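Side-chain contacts in transcriptional activator ToxR (Vibrio vulnificus, PDB 6UTC), which activates transcription from the membrane, with a periplasmic domain, described here, that interacts with ToxS and bile salts and probably acts as the sensor: residues Ser14-Leu19 and Lys62-Gly67; Leu18-Asn23 and Ser42-Val47; Asn48-Thr53 and Leu75-Thr80. One frame throughout, in Å; residues are numbered along the deposited sequence.

How the interactions relate
The three contacts show how a mixed sheet is packed against helix 40-52 in a small alpha-beta domain. Interaction 1 joins strand 16-22 to strand 62-67; interaction 2 brings the same edge strand, past its bend, to helix 40-52. The two share Leu18 and Leu19; their centres lie about 11 Å apart. Interaction 3 fixes the later part of that helix to strand 72-78, with its centre about 10 Å from that of interaction 2. Strands 62-67 and 72-78 are neighbours, and Ala65 CB lies 3.7 Å from Leu75 CD2. Cys46 of helix 40-52, disulfide-bonded to Cys103, packs its SG 3.6 Å from Leu75 CD1. The sulfate is bound by Arg17 of interaction 1.

Interaction 1: residues Ser14-Leu19 and Lys62-Gly67; sequences SKFRLL and KVIATG. With SO4 (sulfate ion), chain B.
The Phe16 ring has Ile64 over one face: methyl CD1 stands 4.3 Å from the ring centroid and 14° off the ring normal, a CH-pi contact, while CG2 of the same residue reaches Phe16 CE1 at 3.7 Å. The residues sit on strands 16-22 and 62-67 of a mixed five-stranded sheet, separated by strand 25-30, so this is packing between next-but-one strands, without a hydrogen bond across it. The two side chains cross at about a right angle. Phe16 CG is anti to its carbonyl carbon (chi1 -64°), a turn that swings the ring toward Ile64. Ile64 in turn rests on Ile78 of strand 72-78.

The second flat group, the guanidinium of Arg17, meets a sulfate ion at its edge and in its plane. NH1 and NH2 converge on one oxygen, O2, with NH2 at 2.9 Å, while NH1 adds a weak bond to O4. The Arg17 side chain is extended from CG to NE, and the carbonyl of His33 takes a further bond from NH2, which should steady the group. The backbone N atoms of Leu36 and Gln37 also bond to the sulfate, which probably came from the crystallisation liquor. Leu19 lies between the sulfate and strand 62-67: CD2 is 3.4 Å from sulfate O2, and Leu19 CD1 lies 4.5 Å from Ala65 CB, a loose apolar approach.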
ATOM      1  N   SER A  14      17.096   1.611  -6.097  1.00 52.15           N
ATOM      2  CA  SER A  14      16.093   2.061  -5.138  1.00 48.55           C
ATOM      3  C   SER A  14      15.195   3.148  -5.728  1.00 39.82           C
ATOM      4  O   SER A  14      14.641   3.971  -4.999  1.00 44.76           O
ATOM      5  CB  SER A  14      16.762   2.564  -3.855  1.00 57.02           C
ATOM      6  OG  SER A  14      17.664   3.620  -4.128  1.00 58.67           O
ATOM      7  N   LYS A  15      15.067   3.151  -7.054  1.00 37.84           N
ATOM      8  CA  LYS A  15      14.156   4.057  -7.737  1.00 25.08           C
ATOM      9  C   LYS A  15      12.807   3.379  -7.914  1.00 18.65           C
ATOM     10  O   LYS A  15      12.735   2.168  -8.154  1.00 21.06           O
ATOM     11  CB  LYS A  15      14.717   4.446  -9.102  1.00 28.12           C
ATOM     12  CG  LYS A  15      16.004   5.255  -9.026  1.00 34.68           C
ATOM     13  CD  LYS A  15      16.836   5.050 -10.277  1.00 42.89           C
ATOM     14  CE  LYS A  15      18.305   5.337 -10.019  1.00 48.53           C
ATOM     15  NZ  LYS A  15      19.174   4.500 -10.894  1.00 49.03           N
ATOM     16  N   PHE A  16      11.739   4.166  -7.775  1.00 15.39           N
ATOM     17  CA  PHE A  16      10.373   3.667  -7.808  1.00 14.38           C
ATOM     18  C   PHE A  16       9.612   4.241  -8.992  1.00 16.22           C
ATOM     19  O   PHE A  16       9.810   5.404  -9.369  1.00 17.08           O
ATOM     20  CB  PHE A  16       9.646   4.057  -6.515  1.00 15.50           C
ATOM     21  CG  PHE A  16      10.238   3.436  -5.289  1.00 17.41           C
ATOM     22  CD1 PHE A  16      10.023   2.104  -4.994  1.00 16.21           C
ATOM     23  CD2 PHE A  16      11.032   4.183  -4.439  1.00 25.95           C
ATOM     24  CE1 PHE A  16      10.578   1.528  -3.870  1.00 18.63           C
ATOM     25  CE2 PHE A  16      11.593   3.606  -3.309  1.00 28.83           C
ATOM     26  CZ  PHE A  16      11.366   2.278  -3.032  1.00 23.75           C
ATOM     27  N   ARG A  17       8.732   3.428  -9.568  1.00 12.92           N
ATOM     28  CA  ARG A  17       7.775   3.902 -10.552  1.00 13.64           C
ATOM     29  C   ARG A  17       6.402   3.984  -9.899  1.00 13.84           C
ATOM     30  O   ARG A  17       6.093   3.228  -8.967  1.00 13.98           O
ATOM     31  CB  ARG A  17       7.730   2.998 -11.792  1.00 14.85           C
ATOM     32  CG  ARG A  17       7.405   1.525 -11.544  1.00 14.23           C
ATOM     33  CD  ARG A  17       7.536   0.717 -12.846  1.00 15.91           C
ATOM     34  NE  ARG A  17       7.359  -0.722 -12.617  1.00 18.75           N
ATOM     35  CZ  ARG A  17       6.178  -1.326 -12.617  1.00 16.88           C
ATOM     36  NH1 ARG A  17       5.082  -0.605 -12.799  1.00 17.51           N
ATOM     37  NH2 ARG A  17       6.073  -2.633 -12.392  1.00 16.11           N
ATOM     38  N   LEU A  18       5.583   4.924 -10.380  1.00 14.34           N
ATOM     39  CA  LEU A  18       4.268   5.192  -9.800  1.00 14.15           C
ATOM     40  C   LEU A  18       3.211   4.324 -10.463  1.00 16.66           C
ATOM     41  O   LEU A  18       2.840   4.563 -11.618  1.00 19.47           O
ATOM     42  CB  LEU A  18       3.910   6.665  -9.969  1.00 18.80           C
ATOM     43  CG  LEU A  18       2.566   7.130  -9.396  1.00 17.64           C
ATOM     44  CD1 LEU A  18       2.525   7.042  -7.897  1.00 20.18           C
ATOM     45  CD2 LEU A  18       2.291   8.558  -9.858  1.00 22.00           C
ATOM     46  N   LEU A  19       2.701   3.336  -9.723  1.00 15.53           N
ATOM     47  CA  LEU A  19       1.571   2.555 -10.209  1.00 17.08           C
ATOM     48  C   LEU A  19       0.313   3.397 -10.302  1.00 18.42           C
ATOM     49  O   LEU A  19      -0.433   3.306 -11.285  1.00 21.86           O
ATOM     50  CB  LEU A  19       1.325   1.373  -9.286  1.00 20.25           C
ATOM     51  CG  LEU A  19       2.430   0.338  -9.257  1.00 19.60           C
ATOM     52  CD1 LEU A  19       2.059  -0.805  -8.329  1.00 21.69           C
ATOM     53  CD2 LEU A  19       2.677  -0.194 -10.658  1.00 25.26           C
ATOM     54  N   LYS A  62       3.116   7.492   0.941  1.00 15.56           N
ATOM     55  CA  LYS A  62       3.257   6.530  -0.127  1.00 15.04           C
ATOM     56  C   LYS A  62       3.073   5.150   0.448  1.00 15.88           C
ATOM     57  O   LYS A  62       3.143   4.936   1.664  1.00 14.75           O
ATOM     58  CB  LYS A  62       4.612   6.653  -0.825  1.00 19.96           C
ATOM     59  CG  LYS A  62       5.792   6.566   0.082  1.00 19.79           C
ATOM     60  CD  LYS A  62       6.990   7.223  -0.598  1.00 23.31           C
ATOM     61  CE  LYS A  62       8.170   7.367   0.339  1.00 34.49           C
ATOM     62  NZ  LYS A  62       9.256   8.136  -0.333  1.00 38.13           N
ATOM     63  N   VAL A  63       2.808   4.221  -0.452  1.00 14.49           N
ATOM     64  CA  VAL A  63       2.756   2.804  -0.137  1.00 13.78           C
ATOM     65  C   VAL A  63       3.564   2.082  -1.202  1.00 14.03           C
ATOM     66  O   VAL A  63       3.374   2.317  -2.406  1.00 15.01           O
ATOM     67  CB  VAL A  63       1.316   2.263   0.013  1.00 14.46           C
ATOM     68  CG1 VAL A  63       0.519   2.379  -1.258  1.00 18.39           C
ATOM     69  CG2 VAL A  63       1.330   0.825   0.525  1.00 16.65           C
ATOM     70  N   ILE A  64       4.520   1.277  -0.764  1.00 13.16           N
ATOM     71  CA  ILE A  64       5.379   0.526  -1.668  1.00 13.07           C
ATOM     72  C   ILE A  64       4.799  -0.870  -1.781  1.00 12.96           C
ATOM     73  O   ILE A  64       4.679  -1.586  -0.777  1.00 13.61           O
ATOM     74  CB  ILE A  64       6.825   0.448  -1.157  1.00 13.89           C
ATOM     75  CG1 ILE A  64       7.310   1.810  -0.651  1.00 17.83           C
ATOM     76  CG2 ILE A  64       7.741  -0.164  -2.240  1.00 17.08           C
ATOM     77  CD1 ILE A  64       7.309   2.881  -1.661  1.00 20.98           C
ATOM     78  N   ALA A  65       4.459  -1.266  -2.996  1.00 12.37           N
ATOM     79  CA  ALA A  65       3.886  -2.575  -3.270  1.00 12.54           C
ATOM     80  C   ALA A  65       4.943  -3.467  -3.909  1.00 12.28           C
ATOM     81  O   ALA A  65       5.550  -3.084  -4.914  1.00 13.49           O
ATOM     82  CB  ALA A  65       2.703  -2.425  -4.221  1.00 13.86           C
ATOM     83  N   THR A  66       5.158  -4.652  -3.330  1.00 12.40           N
ATOM     84  CA  THR A  66       6.099  -5.623  -3.872  1.00 12.78           C
ATOM     85  C   THR A  66       5.552  -7.034  -3.699  1.00 13.16           C
ATOM     86  O   THR A  66       4.598  -7.281  -2.954  1.00 13.84           O
ATOM     87  CB  THR A  66       7.469  -5.545  -3.199  1.00 13.24           C
ATOM     88  OG1 THR A  66       7.323  -5.800  -1.804  1.00 13.99           O
ATOM     89  CG2 THR A  66       8.118  -4.191  -3.409  1.00 15.62           C
ATOM     90  N   GLY A  67       6.176  -7.975  -4.400  1.00 12.75           N
ATOM     91  CA  GLY A  67       5.712  -9.359  -4.360  1.00 14.59           C
ATOM     92  C   GLY A  67       4.589  -9.562  -5.342  1.00 14.69           C
ATOM     93  O   GLY A  67       4.681  -9.135  -6.495  1.00 14.12           O
TER
HETATM   94  S   SO4 B 301       2.466  -2.683 -13.880  1.00 21.94           S
HETATM   95  O1  SO4 B 301       3.330  -3.061 -14.997  1.00 28.16           O
HETATM   96  O2  SO4 B 301       3.153  -2.930 -12.617  1.00 20.42           O
HETATM   97  O3  SO4 B 301       1.270  -3.533 -13.925  1.00 24.37           O
HETATM   98  O4  SO4 B 301       2.104  -1.277 -14.011  1.00 26.44           O

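Interaction 2: residues Leu18-Asn23 and Ser42-Val47; sequences LLENVN and SIRQCV
Glu20 and Arg44 meet in a bidentate, side-on salt bridge that ties the edge strand 16-22 to helix 40-52 of this alpha-beta domain. Arg44 presents NE and NH2 along one edge of its guanidinium, each nitrogen to a different carboxylate oxygen: NH2 donates to Glu20 OE1 at 2.8 Å, nearly straight at 169°, and NE donates to Glu20 OE2, also at 2.8 Å. OE1 uses its syn lone pair; OE2 is met on its syn side but somewhat out of the carboxylate plane. With the two flat groups only 21° from coplanar, the paired bonds restrict rotation at both ends. The side chains themselves approach at about a right angle, and both are extended, which lets them span the gap between the axes of segments 20-22 and 42-47, 10.0 Å apart at their closest.

Beside this polar bridge lies an apolar contact. Val22 CG1 meets Val47 CG1 at 3.9 Å, each methyl being anti to its own backbone N, and Val22 CG2 packs on the aliphatic part of Arg44, 4.2 Å from CG.

Farther out, a classic beta bulge, in which Leu19 and Glu20 both face Val27, shapes the strand just where the carboxylate departs toward the helix. On the helical side, Val47 also touches Tyr77 and Ile43 touches Leu73 of strand 72-78. The next link is covalent: Cys46 SG is joined to Cys103 SG in a disulfide.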
ATOM      1  N   LEU A  18       5.583   4.924 -10.380  1.00 14.34           N
ATOM      2  CA  LEU A  18       4.268   5.192  -9.800  1.00 14.15           C
ATOM      3  C   LEU A  18       3.211   4.324 -10.463  1.00 16.66           C
ATOM      4  O   LEU A  18       2.840   4.563 -11.618  1.00 19.47           O
ATOM      5  CB  LEU A  18       3.910   6.665  -9.969  1.00 18.80           C
ATOM      6  CG  LEU A  18       2.566   7.130  -9.396  1.00 17.64           C
ATOM      7  CD1 LEU A  18       2.525   7.042  -7.897  1.00 20.18           C
ATOM      8  CD2 LEU A  18       2.291   8.558  -9.858  1.00 22.00           C
ATOM      9  N   LEU A  19       2.701   3.336  -9.723  1.00 15.53           N
ATOM     10  CA  LEU A  19       1.571   2.555 -10.209  1.00 17.08           C
ATOM     11  C   LEU A  19       0.313   3.397 -10.302  1.00 18.42           C
ATOM     12  O   LEU A  19      -0.433   3.306 -11.285  1.00 21.86           O
ATOM     13  CB  LEU A  19       1.325   1.373  -9.286  1.00 20.25           C
ATOM     14  CG  LEU A  19       2.430   0.338  -9.257  1.00 19.60           C
ATOM     15  CD1 LEU A  19       2.059  -0.805  -8.329  1.00 21.69           C
ATOM     16  CD2 LEU A  19       2.677  -0.194 -10.658  1.00 25.26           C
ATOM     17  N   GLU A  20       0.051   4.212  -9.291  1.00 17.74           N
ATOM     18  CA  GLU A  20      -1.161   5.009  -9.261  1.00 17.33           C
ATOM     19  C   GLU A  20      -1.072   5.932  -8.064  1.00 17.29           C
ATOM     20  O   GLU A  20      -0.519   5.556  -7.032  1.00 17.47           O
ATOM     21  CB  GLU A  20      -2.389   4.100  -9.113  1.00 21.04           C
ATOM     22  CG  GLU A  20      -3.719   4.814  -9.221  1.00 23.36           C
ATOM     23  CD  GLU A  20      -4.861   3.847  -9.425  1.00 21.01           C
ATOM     24  OE1 GLU A  20      -4.757   2.994 -10.331  1.00 22.65           O
ATOM     25  OE2 GLU A  20      -5.844   3.938  -8.660  1.00 22.39           O
ATOM     26  N   ASN A  21      -1.608   7.135  -8.209  1.00 19.65           N
ATOM     27  CA  ASN A  21      -1.871   7.984  -7.062  1.00 20.55           C
ATOM     28  C   ASN A  21      -3.296   7.695  -6.605  1.00 19.76           C
ATOM     29  O   ASN A  21      -4.251   7.919  -7.362  1.00 24.03           O
ATOM     30  CB  ASN A  21      -1.714   9.458  -7.435  1.00 22.85           C
ATOM     31  CG  ASN A  21      -1.703  10.349  -6.229  1.00 29.02           C
ATOM     32  OD1 ASN A  21      -2.694  10.443  -5.507  1.00 27.91           O
ATOM     33  ND2 ASN A  21      -0.575  11.011  -5.991  1.00 33.42           N
ATOM     34  N   VAL A  22      -3.438   7.158  -5.401  1.00 17.60           N
ATOM     35  CA  VAL A  22      -4.740   6.776  -4.860  1.00 19.10           C
ATOM     36  C   VAL A  22      -5.065   7.760  -3.741  1.00 19.42           C
ATOM     37  O   VAL A  22      -4.551   7.634  -2.626  1.00 20.48           O
ATOM     38  CB  VAL A  22      -4.745   5.329  -4.355  1.00 17.28           C
ATOM     39  CG1 VAL A  22      -6.120   4.971  -3.820  1.00 21.01           C
ATOM     40  CG2 VAL A  22      -4.352   4.371  -5.466  1.00 20.12           C
ATOM     41  N   ASN A  23      -5.904   8.758  -4.039  1.00 23.70           N
ATOM     42  CA  ASN A  23      -6.378   9.719  -3.039  1.00 25.27           C
ATOM     43  C   ASN A  23      -5.225  10.374  -2.277  1.00 24.36           C
ATOM     44  O   ASN A  23      -5.232  10.472  -1.047  1.00 26.15           O
ATOM     45  CB  ASN A  23      -7.386   9.077  -2.087  1.00 25.97           C
ATOM     46  CG  ASN A  23      -8.696   8.754  -2.771  1.00 25.30           C
ATOM     47  OD1 ASN A  23      -9.158   9.509  -3.625  1.00 29.45           O
ATOM     48  ND2 ASN A  23      -9.295   7.630  -2.407  1.00 26.66           N
ATOM     49  N   SER A  42      -7.487  -4.520  -5.062  1.00 13.78           N
ATOM     50  CA  SER A  42      -7.168  -4.821  -3.671  1.00 13.96           C
ATOM     51  C   SER A  42      -6.352  -3.711  -3.042  1.00 12.92           C
ATOM     52  O   SER A  42      -6.608  -3.329  -1.898  1.00 13.18           O
ATOM     53  CB  SER A  42      -6.367  -6.114  -3.569  1.00 15.06           C
ATOM     54  OG  SER A  42      -7.106  -7.213  -4.060  1.00 19.59           O
ATOM     55  N   ILE A  43      -5.346  -3.206  -3.764  1.00 12.11           N
ATOM     56  CA  ILE A  43      -4.533  -2.120  -3.228  1.00 12.19           C
ATOM     57  C   ILE A  43      -5.398  -0.905  -2.936  1.00 13.17           C
ATOM     58  O   ILE A  43      -5.255  -0.266  -1.891  1.00 13.42           O
ATOM     59  CB  ILE A  43      -3.366  -1.785  -4.177  1.00 12.94           C
ATOM     60  CG1 ILE A  43      -2.370  -2.944  -4.258  1.00 13.89           C
ATOM     61  CG2 ILE A  43      -2.647  -0.528  -3.692  1.00 15.62           C
ATOM     62  CD1 ILE A  43      -1.350  -2.763  -5.368  1.00 14.88           C
ATOM     63  N   ARG A  44      -6.308  -0.564  -3.856  1.00 12.59           N
ATOM     64  CA  ARG A  44      -7.163   0.600  -3.641  1.00 13.06           C
ATOM     65  C   ARG A  44      -8.030   0.431  -2.403  1.00 12.57           C
ATOM     66  O   ARG A  44      -8.207   1.374  -1.626  1.00 14.49           O
ATOM     67  CB  ARG A  44      -8.030   0.863  -4.876  1.00 13.70           C
ATOM     68  CG  ARG A  44      -7.240   1.349  -6.084  1.00 13.76           C
ATOM     69  CD  ARG A  44      -8.132   1.417  -7.304  1.00 16.73           C
ATOM     70  NE  ARG A  44      -7.355   1.572  -8.533  1.00 16.34           N
ATOM     71  CZ  ARG A  44      -7.453   0.773  -9.584  1.00 18.35           C
ATOM     72  NH1 ARG A  44      -8.311  -0.245  -9.596  1.00 17.07           N
ATOM     73  NH2 ARG A  44      -6.681   0.992 -10.640  1.00 17.97           N
ATOM     74  N   GLN A  45      -8.582  -0.763  -2.204  1.00 12.94           N
ATOM     75  CA  GLN A  45      -9.381  -0.993  -1.009  1.00 12.96           C
ATOM     76  C   GLN A  45      -8.530  -0.874   0.241  1.00 14.58           C
ATOM     77  O   GLN A  45      -8.955  -0.282   1.238  1.00 15.94           O
ATOM     78  CB  GLN A  45     -10.054  -2.362  -1.067  1.00 13.61           C
ATOM     79  CG  GLN A  45     -10.892  -2.680   0.177  1.00 13.59           C
ATOM     80  CD  GLN A  45     -12.193  -1.897   0.230  1.00 18.61           C
ATOM     81  OE1 GLN A  45     -12.432  -0.996  -0.582  1.00 21.43           O
ATOM     82  NE2 GLN A  45     -13.049  -2.243   1.184  1.00 18.54           N
ATOM     83  N   CYS A  46      -7.318  -1.422   0.198  1.00 13.86           N
ATOM     84  CA  CYS A  46      -6.419  -1.350   1.345  1.00 13.85           C
ATOM     85  C   CYS A  46      -6.079   0.097   1.688  1.00 14.93           C
ATOM     86  O   CYS A  46      -6.140   0.500   2.852  1.00 15.78           O
ATOM     87  CB  CYS A  46      -5.159  -2.159   1.052  1.00 13.88           C
ATOM     88  SG  CYS A  46      -4.136  -2.480   2.511  1.00 16.77           S
ATOM     89  N   VAL A  47      -5.748   0.900   0.679  1.00 14.23           N
ATOM     90  CA  VAL A  47      -5.460   2.311   0.919  1.00 14.42           C
ATOM     91  C   VAL A  47      -6.688   3.019   1.479  1.00 17.91           C
ATOM     92  O   VAL A  47      -6.583   3.831   2.409  1.00 19.91           O
ATOM     93  CB  VAL A  47      -4.931   2.962  -0.368  1.00 15.69           C
ATOM     94  CG1 VAL A  47      -4.781   4.484  -0.202  1.00 19.79           C
ATOM     95  CG2 VAL A  47      -3.598   2.311  -0.769  1.00 16.94           C
TER

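Interaction 3: residues Asn48-Thr53 and Leu75-Thr80; sequences NKYAET and LNYIHT
An aromatic cluster of Tyr50, Tyr77 and His79 lies in the buried interface between helix 40-52 and strand 72-78. The two tyrosines stack face to face, their centroids 3.8 Å apart and planes only 10° from parallel, with Tyr50 CD2 coming within 3.5 Å of Tyr77 CD1. They slide past each other head to tail, each hydroxyl beside the other's first side-chain carbon: Tyr50 OH is 3.7 Å from Tyr77 CB, and Tyr77 OH is 3.8 Å from Tyr50 CB. With CG anti to the backbone N (chi1 -168°), Tyr50 reaches from the helix over the Tyr77 face.

His79 comes from the opposite direction and meets Tyr50 at its edge, not over a face. A hydrogen bond of 2.7 Å joins Tyr50 OH to His79 NE2, and either atom could be the donor. The rings meet rim to rim with planes at 48°. This bond fixes the far end of the buried phenol, while His79 ND1 makes a weak bond to Ser58 O. His54 stacks on Tyr50, and Val88 of the neighbouring strand touches both tyrosines. Here the helix-on-sheet packing of an alpha-beta fold is made by stacked aromatic rings, with a tyrosine-histidine hydrogen bond at their edge.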
ATOM      1  N   ASN A  48      -7.871   2.713   0.935  1.00 18.65           N
ATOM      2  CA  ASN A  48      -9.120   3.275   1.462  1.00 20.34           C
ATOM      3  C   ASN A  48      -9.280   2.974   2.949  1.00 24.69           C
ATOM      4  O   ASN A  48      -9.576   3.868   3.751  1.00 23.05           O
ATOM      5  CB  ASN A  48     -10.297   2.680   0.677  1.00 19.13           C
ATOM      6  CG  ASN A  48     -11.669   3.030   1.275  1.00 25.51           C
ATOM      7  OD1 ASN A  48     -12.093   2.464   2.290  1.00 30.61           O
ATOM      8  ND2 ASN A  48     -12.370   3.943   0.626  1.00 27.09           N
ATOM      9  N   LYS A  49      -9.108   1.711   3.335  1.00 19.89           N
ATOM     10  CA  LYS A  49      -9.321   1.333   4.727  1.00 20.50           C
ATOM     11  C   LYS A  49      -8.229   1.899   5.624  1.00 23.94           C
ATOM     12  O   LYS A  49      -8.496   2.290   6.768  1.00 22.95           O
ATOM     13  CB  LYS A  49      -9.403  -0.185   4.865  1.00 21.59           C
ATOM     14  CG  LYS A  49     -10.435  -0.832   3.966  1.00 24.01           C
ATOM     15  CD  LYS A  49     -11.777  -0.132   4.008  1.00 37.56           C
ATOM     16  CE  LYS A  49     -12.503  -0.390   5.303  1.00 32.49           C
ATOM     17  NZ  LYS A  49     -13.895   0.159   5.246  1.00 38.39           N
ATOM     18  N   TYR A  50      -6.996   1.970   5.118  1.00 20.81           N
ATOM     19  CA  TYR A  50      -5.907   2.503   5.923  1.00 20.35           C
ATOM     20  C   TYR A  50      -6.128   3.972   6.209  1.00 21.65           C
ATOM     21  O   TYR A  50      -5.840   4.450   7.314  1.00 21.77           O
ATOM     22  CB  TYR A  50      -4.597   2.286   5.184  1.00 18.64           C
ATOM     23  CG  TYR A  50      -3.364   2.522   6.021  1.00 15.79           C
ATOM     24  CD1 TYR A  50      -2.866   1.523   6.840  1.00 20.25           C
ATOM     25  CD2 TYR A  50      -2.688   3.729   5.976  1.00 14.96           C
ATOM     26  CE1 TYR A  50      -1.732   1.716   7.605  1.00 17.60           C
ATOM     27  CE2 TYR A  50      -1.543   3.933   6.740  1.00 16.17           C
ATOM     28  CZ  TYR A  50      -1.075   2.915   7.546  1.00 17.31           C
ATOM     29  OH  TYR A  50       0.063   3.084   8.312  1.00 18.93           O
ATOM     30  N   ALA A  51      -6.673   4.694   5.236  1.00 20.02           N
ATOM     31  CA  ALA A  51      -7.014   6.092   5.457  1.00 24.57           C
ATOM     32  C   ALA A  51      -8.001   6.282   6.606  1.00 26.78           C
ATOM     33  O   ALA A  51      -7.999   7.345   7.236  1.00 24.54           O
ATOM     34  CB  ALA A  51      -7.554   6.689   4.161  1.00 23.84           C
ATOM     35  N   GLU A  52      -8.813   5.272   6.924  1.00 23.11           N
ATOM     36  CA  GLU A  52      -9.815   5.442   7.975  1.00 24.86           C
ATOM     37  C   GLU A  52      -9.188   5.595   9.354  1.00 27.39           C
ATOM     38  O   GLU A  52      -9.792   6.210  10.239  1.00 27.83           O
ATOM     39  CB  GLU A  52     -10.801   4.278   7.968  1.00 25.14           C
ATOM     40  CG  GLU A  52     -11.710   4.280   6.762  1.00 26.73           C
ATOM     41  CD  GLU A  52     -12.771   3.207   6.830  1.00 26.13           C
ATOM     42  OE1 GLU A  52     -13.574   3.120   5.879  1.00 30.64           O
ATOM     43  OE2 GLU A  52     -12.798   2.452   7.827  1.00 32.04           O
ATOM     44  N   THR A  53      -8.001   5.039   9.568  1.00 24.00           N
ATOM     45  CA  THR A  53      -7.299   5.194  10.833  1.00 23.42           C
ATOM     46  C   THR A  53      -6.054   6.064  10.712  1.00 22.88           C
ATOM     47  O   THR A  53      -5.262   6.119  11.661  1.00 27.91           O
ATOM     48  CB  THR A  53      -6.943   3.825  11.402  1.00 28.18           C
ATOM     49  OG1 THR A  53      -6.451   2.994  10.341  1.00 30.01           O
ATOM     50  CG2 THR A  53      -8.171   3.178  12.027  1.00 31.20           C
ATOM     51  N   LEU A  75       2.631  -4.631   1.233  1.00 12.81           N
ATOM     52  CA  LEU A  75       2.415  -3.189   1.146  1.00 12.68           C
ATOM     53  C   LEU A  75       3.119  -2.518   2.314  1.00 14.20           C
ATOM     54  O   LEU A  75       2.854  -2.850   3.475  1.00 15.53           O
ATOM     55  CB  LEU A  75       0.925  -2.858   1.197  1.00 13.55           C
ATOM     56  CG  LEU A  75       0.112  -3.336  -0.001  1.00 13.06           C
ATOM     57  CD1 LEU A  75      -1.379  -3.128   0.232  1.00 17.65           C
ATOM     58  CD2 LEU A  75       0.552  -2.630  -1.269  1.00 15.50           C
ATOM     59  N   ASN A  76       4.004  -1.584   2.013  1.00 12.86           N
ATOM     60  CA  ASN A  76       4.732  -0.841   3.034  1.00 13.29           C
ATOM     61  C   ASN A  76       4.226   0.597   3.021  1.00 12.61           C
ATOM     62  O   ASN A  76       4.502   1.350   2.076  1.00 14.28           O
ATOM     63  CB  ASN A  76       6.234  -0.923   2.780  1.00 15.44           C
ATOM     64  CG  ASN A  76       6.862  -2.132   3.455  1.00 19.56           C
ATOM     65  OD1 ASN A  76       7.054  -2.138   4.672  1.00 22.87           O
ATOM     66  ND2 ASN A  76       7.142  -3.162   2.691  1.00 23.75           N
ATOM     67  N   TYR A  77       3.474   0.961   4.053  1.00 13.19           N
ATOM     68  CA  TYR A  77       2.956   2.316   4.196  1.00 12.61           C
ATOM     69  C   TYR A  77       4.005   3.193   4.854  1.00 13.43           C
ATOM     70  O   TYR A  77       4.490   2.872   5.949  1.00 15.41           O
ATOM     71  CB  TYR A  77       1.699   2.289   5.054  1.00 14.58           C
ATOM     72  CG  TYR A  77       0.478   1.823   4.305  1.00 13.65           C
ATOM     73  CD1 TYR A  77      -0.282   2.718   3.579  1.00 16.84           C
ATOM     74  CD2 TYR A  77       0.099   0.490   4.313  1.00 16.94           C
ATOM     75  CE1 TYR A  77      -1.401   2.309   2.880  1.00 16.10           C
ATOM     76  CE2 TYR A  77      -1.025   0.067   3.614  1.00 19.67           C
ATOM     77  CZ  TYR A  77      -1.768   0.991   2.911  1.00 16.94           C
ATOM     78  OH  TYR A  77      -2.887   0.579   2.211  1.00 18.23           O
ATOM     79  N   ILE A  78       4.351   4.286   4.192  0.52 12.25           N
ATOM     80  CA  ILE A  78       5.365   5.211   4.670  0.52 12.74           C
ATOM     81  C   ILE A  78       4.693   6.537   4.984  0.52 13.76           C
ATOM     82  O   ILE A  78       3.931   7.073   4.165  0.52 12.28           O
ATOM     83  CB  ILE A  78       6.501   5.371   3.647  0.52 12.96           C
ATOM     84  CG1 ILE A  78       7.212   4.026   3.458  0.52 15.51           C
ATOM     85  CG2 ILE A  78       7.480   6.449   4.105  0.52 14.62           C
ATOM     86  CD1 ILE A  78       8.123   3.954   2.250  0.52 16.71           C
ATOM     87  N   HIS A  79       4.947   7.036   6.180  1.00 13.02           N
ATOM     88  CA  HIS A  79       4.391   8.294   6.653  1.00 14.23           C
ATOM     89  C   HIS A  79       5.441   9.398   6.596  1.00 13.05           C
ATOM     90  O   HIS A  79       6.616   9.168   6.316  1.00 14.58           O
ATOM     91  CB  HIS A  79       3.857   8.102   8.074  1.00 13.38           C
ATOM     92  CG  HIS A  79       2.678   7.188   8.133  1.00 13.72           C
ATOM     93  ND1 HIS A  79       1.387   7.644   8.287  1.00 15.86           N
ATOM     94  CD2 HIS A  79       2.591   5.844   8.005  1.00 14.38           C
ATOM     95  CE1 HIS A  79       0.557   6.615   8.262  1.00 17.15           C
ATOM     96  NE2 HIS A  79       1.260   5.513   8.085  1.00 15.17           N
ATOM     97  N   THR A  80       4.998  10.625   6.863  1.00 16.26           N
ATOM     98  CA  THR A  80       5.966  11.687   7.073  1.00 16.43           C
ATOM     99  C   THR A  80       6.849  11.322   8.266  1.00 17.12           C
ATOM    100  O   THR A  80       6.458  10.543   9.140  1.00 15.83           O
ATOM    101  CB  THR A  80       5.254  13.015   7.348  1.00 18.21           C
ATOM    102  OG1 THR A  80       4.510  12.908   8.562  1.00 19.62           O
ATOM    103  CG2 THR A  80       4.319  13.394   6.197  1.00 20.61           C
TER